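Long-range contact in protein ElaA (PDB 5Z6N), which probably acts as an N-acetyltransferase of the GNAT superfamily, probably moving an acetyl group from acetyl coenzyme A to an amine: residues I39-I51 and L59-D71. Residues are numbered along the deposited sequence; the frame is centred on the assembly and turned at random.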
loop_
_atom_site.group_PDB
_atom_site.type_symbol
_atom_site.label_atom_id
_atom_site.label_comp_id
_atom_site.label_asym_id
_atom_site.label_seq_id
_atom_site.Cartn_x
_atom_site.Cartn_y
_atom_site.Cartn_z
ATOM N N ILE B 39 -0.014 5.584 -0.464
ATOM C CA ILE B 39 1.225 5.278 -1.172
ATOM C C ILE B 39 1.416 6.399 -2.191
ATOM O O ILE B 39 0.902 6.354 -3.310
ATOM C CB ILE B 39 1.173 3.892 -1.811
ATOM C CG1 ILE B 39 1.018 2.829 -0.719
ATOM C CG2 ILE B 39 2.407 3.619 -2.628
ATOM C CD1 ILE B 39 0.304 1.575 -1.173
ATOM N N ASP B 40 2.168 7.426 -1.791
ATOM C CA ASP B 40 2.209 8.692 -2.511
ATOM C C ASP B 40 3.512 8.941 -3.258
ATOM O O ASP B 40 3.651 9.996 -3.888
ATOM C CB ASP B 40 1.952 9.853 -1.541
ATOM C CG ASP B 40 2.904 9.850 -0.355
ATOM O OD1 ASP B 40 3.883 9.072 -0.360
ATOM O OD2 ASP B 40 2.674 10.633 0.589
ATOM N N GLY B 41 4.471 8.021 -3.201
ATOM C CA GLY B 41 5.736 8.224 -3.883
ATOM C C GLY B 41 6.865 8.624 -2.954
ATOM O O GLY B 41 8.005 8.182 -3.122
ATOM N N ASP B 42 6.544 9.432 -1.941
ATOM C CA ASP B 42 7.530 10.025 -1.041
ATOM C C ASP B 42 8.411 9.011 -0.318
ATOM O O ASP B 42 9.309 9.401 0.436
ATOM C CB ASP B 42 6.827 10.927 -0.024
ATOM C CG ASP B 42 6.036 12.039 -0.675
ATOM O OD1 ASP B 42 6.172 12.231 -1.903
ATOM O OD2 ASP B 42 5.275 12.718 0.045
ATOM N N ASP B 43 8.171 7.718 -0.519
ATOM C CA ASP B 43 8.899 6.708 0.240
ATOM C C ASP B 43 10.236 6.296 -0.360
ATOM O O ASP B 43 11.167 5.988 0.389
ATOM C CB ASP B 43 8.010 5.475 0.417
ATOM C CG ASP B 43 6.775 5.768 1.245
ATOM O OD1 ASP B 43 6.917 5.948 2.472
ATOM O OD2 ASP B 43 5.668 5.819 0.670
ATOM N N LEU B 44 10.368 6.284 -1.686
ATOM C CA LEU B 44 11.623 5.855 -2.288
ATOM C C LEU B 44 12.127 7.018 -3.127
ATOM O O LEU B 44 12.055 6.972 -4.361
ATOM C CB LEU B 44 11.409 4.621 -3.159
ATOM C CG LEU B 44 10.810 3.415 -2.453
ATOM C CD1 LEU B 44 9.481 3.093 -3.082
ATOM C CD2 LEU B 44 11.755 2.240 -2.539
ATOM N N THR B 45 12.651 8.055 -2.480
ATOM C CA THR B 45 13.238 9.168 -3.209
ATOM C C THR B 45 14.076 9.961 -2.218
ATOM O O THR B 45 13.773 10.011 -1.020
ATOM C CB THR B 45 12.268 10.094 -3.958
ATOM O OG1 THR B 45 12.994 10.865 -4.928
ATOM C CG2 THR B 45 11.560 11.032 -3.000
ATOM N N GLY B 46 15.152 10.559 -2.735
ATOM C CA GLY B 46 15.998 11.466 -1.983
ATOM C C GLY B 46 16.768 10.831 -0.847
ATOM O O GLY B 46 17.278 9.713 -0.978
ATOM N N ASP B 47 16.868 11.552 0.273
ATOM C CA ASP B 47 17.533 11.076 1.481
ATOM C C ASP B 47 16.535 10.624 2.542
ATOM O O ASP B 47 16.808 10.733 3.743
ATOM C CB ASP B 47 18.447 12.164 2.047
ATOM C CG ASP B 47 19.779 11.619 2.522
ATOM O OD1 ASP B 47 20.282 10.653 1.909
ATOM O OD2 ASP B 47 20.329 12.162 3.503
ATOM N N ASN B 48 15.378 10.125 2.119
ATOM C CA ASN B 48 14.289 9.821 3.033
ATOM C C ASN B 48 14.485 8.452 3.667
ATOM O O ASN B 48 14.885 7.495 3.001
ATOM C CB ASN B 48 12.949 9.882 2.304
ATOM C CG ASN B 48 12.599 11.286 1.861
ATOM O OD1 ASN B 48 13.161 12.262 2.354
ATOM N ND2 ASN B 48 11.661 11.397 0.933
ATOM N N ARG B 49 14.187 8.374 4.962
ATOM C CA ARG B 49 14.443 7.194 5.772
ATOM C C ARG B 49 13.139 6.690 6.372
ATOM O O ARG B 49 12.153 7.424 6.478
ATOM C CB ARG B 49 15.433 7.503 6.908
ATOM C CG ARG B 49 16.516 8.507 6.539
ATOM C CD ARG B 49 17.630 8.540 7.576
ATOM N NE ARG B 49 17.909 7.213 8.109
ATOM C CZ ARG B 49 18.926 6.457 7.709
ATOM N NH1 ARG B 49 19.750 6.896 6.769
ATOM N NH2 ARG B 49 19.119 5.256 8.233
ATOM N N HIS B 50 13.151 5.424 6.782
ATOM C CA HIS B 50 12.024 4.808 7.465
ATOM C C HIS B 50 12.505 4.115 8.731
ATOM O O HIS B 50 13.591 3.524 8.757
ATOM C CB HIS B 50 11.293 3.797 6.568
ATOM C CG HIS B 50 11.037 4.286 5.172
ATOM N ND1 HIS B 50 12.033 4.386 4.219
ATOM C CD2 HIS B 50 9.901 4.732 4.580
ATOM C CE1 HIS B 50 11.514 4.851 3.096
ATOM N NE2 HIS B 50 10.224 5.072 3.289
ATOM N N ILE B 51 11.690 4.195 9.779
ATOM C CA ILE B 51 12.000 3.606 11.073
ATOM C C ILE B 51 10.910 2.598 11.404
ATOM O O ILE B 51 9.719 2.923 11.356
ATOM C CB ILE B 51 12.137 4.693 12.152
ATOM C CG1 ILE B 51 13.368 5.541 11.825
ATOM C CG2 ILE B 51 12.240 4.073 13.549
ATOM C CD1 ILE B 51 13.481 6.810 12.579
ATOM N N LEU B 59 5.562 -6.070 12.447
ATOM C CA LEU B 59 5.840 -4.640 12.406
ATOM C C LEU B 59 4.803 -3.925 13.261
ATOM O O LEU B 59 3.637 -3.806 12.866
ATOM C CB LEU B 59 5.819 -4.120 10.974
ATOM C CG LEU B 59 6.020 -2.609 10.907
ATOM C CD1 LEU B 59 7.436 -2.248 11.293
ATOM C CD2 LEU B 59 5.699 -2.103 9.535
ATOM N N VAL B 60 5.232 -3.444 14.427
ATOM C CA VAL B 60 4.341 -2.907 15.444
ATOM C C VAL B 60 4.613 -1.436 15.734
ATOM O O VAL B 60 4.058 -0.887 16.686
ATOM C CB VAL B 60 4.420 -3.743 16.737
ATOM C CG1 VAL B 60 4.037 -5.193 16.452
ATOM C CG2 VAL B 60 5.816 -3.666 17.332
ATOM N N ALA B 61 5.453 -0.784 14.930
ATOM C CA ALA B 61 5.767 0.628 15.101
ATOM C C ALA B 61 6.462 1.124 13.844
ATOM O O ALA B 61 7.269 0.401 13.256
ATOM C CB ALA B 61 6.658 0.864 16.328
ATOM N N TYR B 62 6.155 2.357 13.444
ATOM C CA TYR B 62 6.669 2.874 12.184
ATOM C C TYR B 62 6.581 4.392 12.161
ATOM O O TYR B 62 5.651 4.978 12.722
ATOM C CB TYR B 62 5.900 2.294 10.987
ATOM C CG TYR B 62 6.246 2.950 9.662
ATOM C CD1 TYR B 62 7.285 2.468 8.893
ATOM C CD2 TYR B 62 5.548 4.057 9.197
ATOM C CE1 TYR B 62 7.621 3.051 7.702
ATOM C CE2 TYR B 62 5.879 4.649 8.007
ATOM C CZ TYR B 62 6.917 4.141 7.261
ATOM O OH TYR B 62 7.261 4.718 6.063
ATOM N N ALA B 63 7.548 5.014 11.487
ATOM C CA ALA B 63 7.497 6.429 11.149
ATOM C C ALA B 63 8.457 6.676 9.996
ATOM O O ALA B 63 9.488 6.008 9.877
ATOM C CB ALA B 63 7.848 7.316 12.347
ATOM N N ARG B 64 8.103 7.626 9.135
ATOM C CA ARG B 64 8.941 7.987 8.004
ATOM C C ARG B 64 9.361 9.447 8.110
ATOM O O ARG B 64 8.687 10.272 8.740
ATOM C CB ARG B 64 8.237 7.737 6.657
ATOM C CG ARG B 64 7.613 8.973 6.035
ATOM C CD ARG B 64 6.971 8.648 4.680
ATOM N NE ARG B 64 5.960 9.634 4.338
ATOM C CZ ARG B 64 5.208 9.567 3.246
ATOM N NH1 ARG B 64 5.364 8.565 2.389
ATOM N NH2 ARG B 64 4.301 10.502 2.996
ATOM N N ILE B 65 10.492 9.748 7.480
ATOM C CA ILE B 65 11.159 11.033 7.601
ATOM C C ILE B 65 11.403 11.574 6.201
ATOM O O ILE B 65 12.100 10.939 5.399
ATOM C CB ILE B 65 12.484 10.902 8.366
ATOM C CG1 ILE B 65 12.260 10.253 9.734
ATOM C CG2 ILE B 65 13.147 12.241 8.495
ATOM C CD1 ILE B 65 13.545 9.918 10.442
ATOM N N LEU B 66 10.845 12.743 5.906
ATOM C CA LEU B 66 11.036 13.389 4.614
ATOM C C LEU B 66 12.105 14.471 4.726
ATOM O O LEU B 66 12.045 15.324 5.619
ATOM C CB LEU B 66 9.722 13.983 4.103
ATOM C CG LEU B 66 8.519 13.033 4.106
ATOM C CD1 LEU B 66 7.284 13.715 3.569
ATOM C CD2 LEU B 66 8.802 11.765 3.326
ATOM N N LYS B 67 13.090 14.416 3.833
ATOM C CA LYS B 67 14.128 15.436 3.712
ATOM C C LYS B 67 13.954 16.040 2.322
ATOM O O LYS B 67 14.500 15.540 1.335
ATOM C CB LYS B 67 15.527 14.858 3.925
ATOM C CG LYS B 67 16.638 15.862 3.685
ATOM C CD LYS B 67 16.514 17.048 4.636
ATOM C CE LYS B 67 17.281 18.252 4.116
ATOM N NZ LYS B 67 16.375 19.289 3.539
ATOM N N SER B 68 13.235 17.121 2.259
ATOM C CA SER B 68 12.893 17.695 0.999
ATOM C C SER B 68 12.489 19.155 1.107
ATOM O O SER B 68 12.556 19.727 2.147
ATOM C CB SER B 68 11.761 16.897 0.347
ATOM O OG SER B 68 10.572 16.982 1.112
ATOM N N ASP B 69 12.030 19.756 0.029
ATOM C CA ASP B 69 12.087 19.180 -1.295
ATOM C C ASP B 69 13.481 19.543 -1.615
ATOM O O ASP B 69 13.708 20.487 -2.312
ATOM C CB ASP B 69 11.086 19.862 -2.252
ATOM C CG ASP B 69 9.608 19.523 -1.950
ATOM O OD1 ASP B 69 9.331 18.567 -1.207
ATOM O OD2 ASP B 69 8.722 20.198 -2.484
ATOM N N ASP B 70 14.432 18.868 -1.017
ATOM C CA ASP B 70 15.822 19.193 -1.244
ATOM C C ASP B 70 15.991 20.718 -1.211
ATOM O O ASP B 70 16.841 21.232 -1.893
ATOM C CB ASP B 70 16.238 18.805 -2.664
ATOM C CG ASP B 70 16.555 17.343 -2.809
ATOM O OD1 ASP B 70 17.037 16.743 -1.847
ATOM O OD2 ASP B 70 16.334 16.795 -3.896
ATOM N N ASP B 71 15.195 21.403 -0.399
ATOM C CA ASP B 71 15.068 22.866 -0.320
ATOM C C ASP B 71 15.335 23.282 1.174
ATOM O O ASP B 71 15.658 22.466 2.014
ATOM C CB ASP B 71 13.580 23.275 -0.495
ATOM C CG ASP B 71 13.360 24.786 -0.621
ATOM O OD1 ASP B 71 14.287 25.542 -0.266
ATOM O OD2 ASP B 71 12.247 25.195 -1.046
#
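R64 reaches D40 end-on with both terminal nitrogens: NH2 of R64 lies 2.9 Å from OD2 of D40 and NH1 bonds OD1. Both carboxylate oxygens use their syn lone pairs, and the two flat groups are only 13° from coplanar. NH1 of R64 also donates to OD1 of D43 at 3.0 Å, meeting that carboxylate from above its plane. R24 of the helix 14-31 shares D43 through a further salt bridge, while Y18 of the second subunit bonds OD2 of D43. The chain of R64 is extended from CG to NE, which carries the guanidinium up to the acidic loop; CB of D42 sits over one face of the guanidinium. A leucine in place of R64 would probably leave D40 and D43 without this shared cation and the loop less firmly tied to the strand. D40 also closes an Asx turn, OD1 accepting from the backbone N of D42.

The loop leads into strand 49-54, which with strand 59-67 forms an antiparallel hairpin in the GNAT sheet, their short segments at 162°. I51 and A63 are a hydrogen-bonded pair, N of I51 lying 2.9 Å from O of A63; R49 and I65 form another, where the bond from N of R49 to O of I65 is weak. Just past this pairing, OD1 of N48 takes the backbone N of K67 at 2.6 Å, and ND2 of N48 bonds O of D42.

On the face bearing I51, A63 and I65, CD1 of I51 meets CD1 of I65 at 3.8 Å, and both side chains pack against T99 of helix 91-106. On the opposite face, H50 and Y62 run alongside each other, the hydroxyl of Y62 at the imidazole edge.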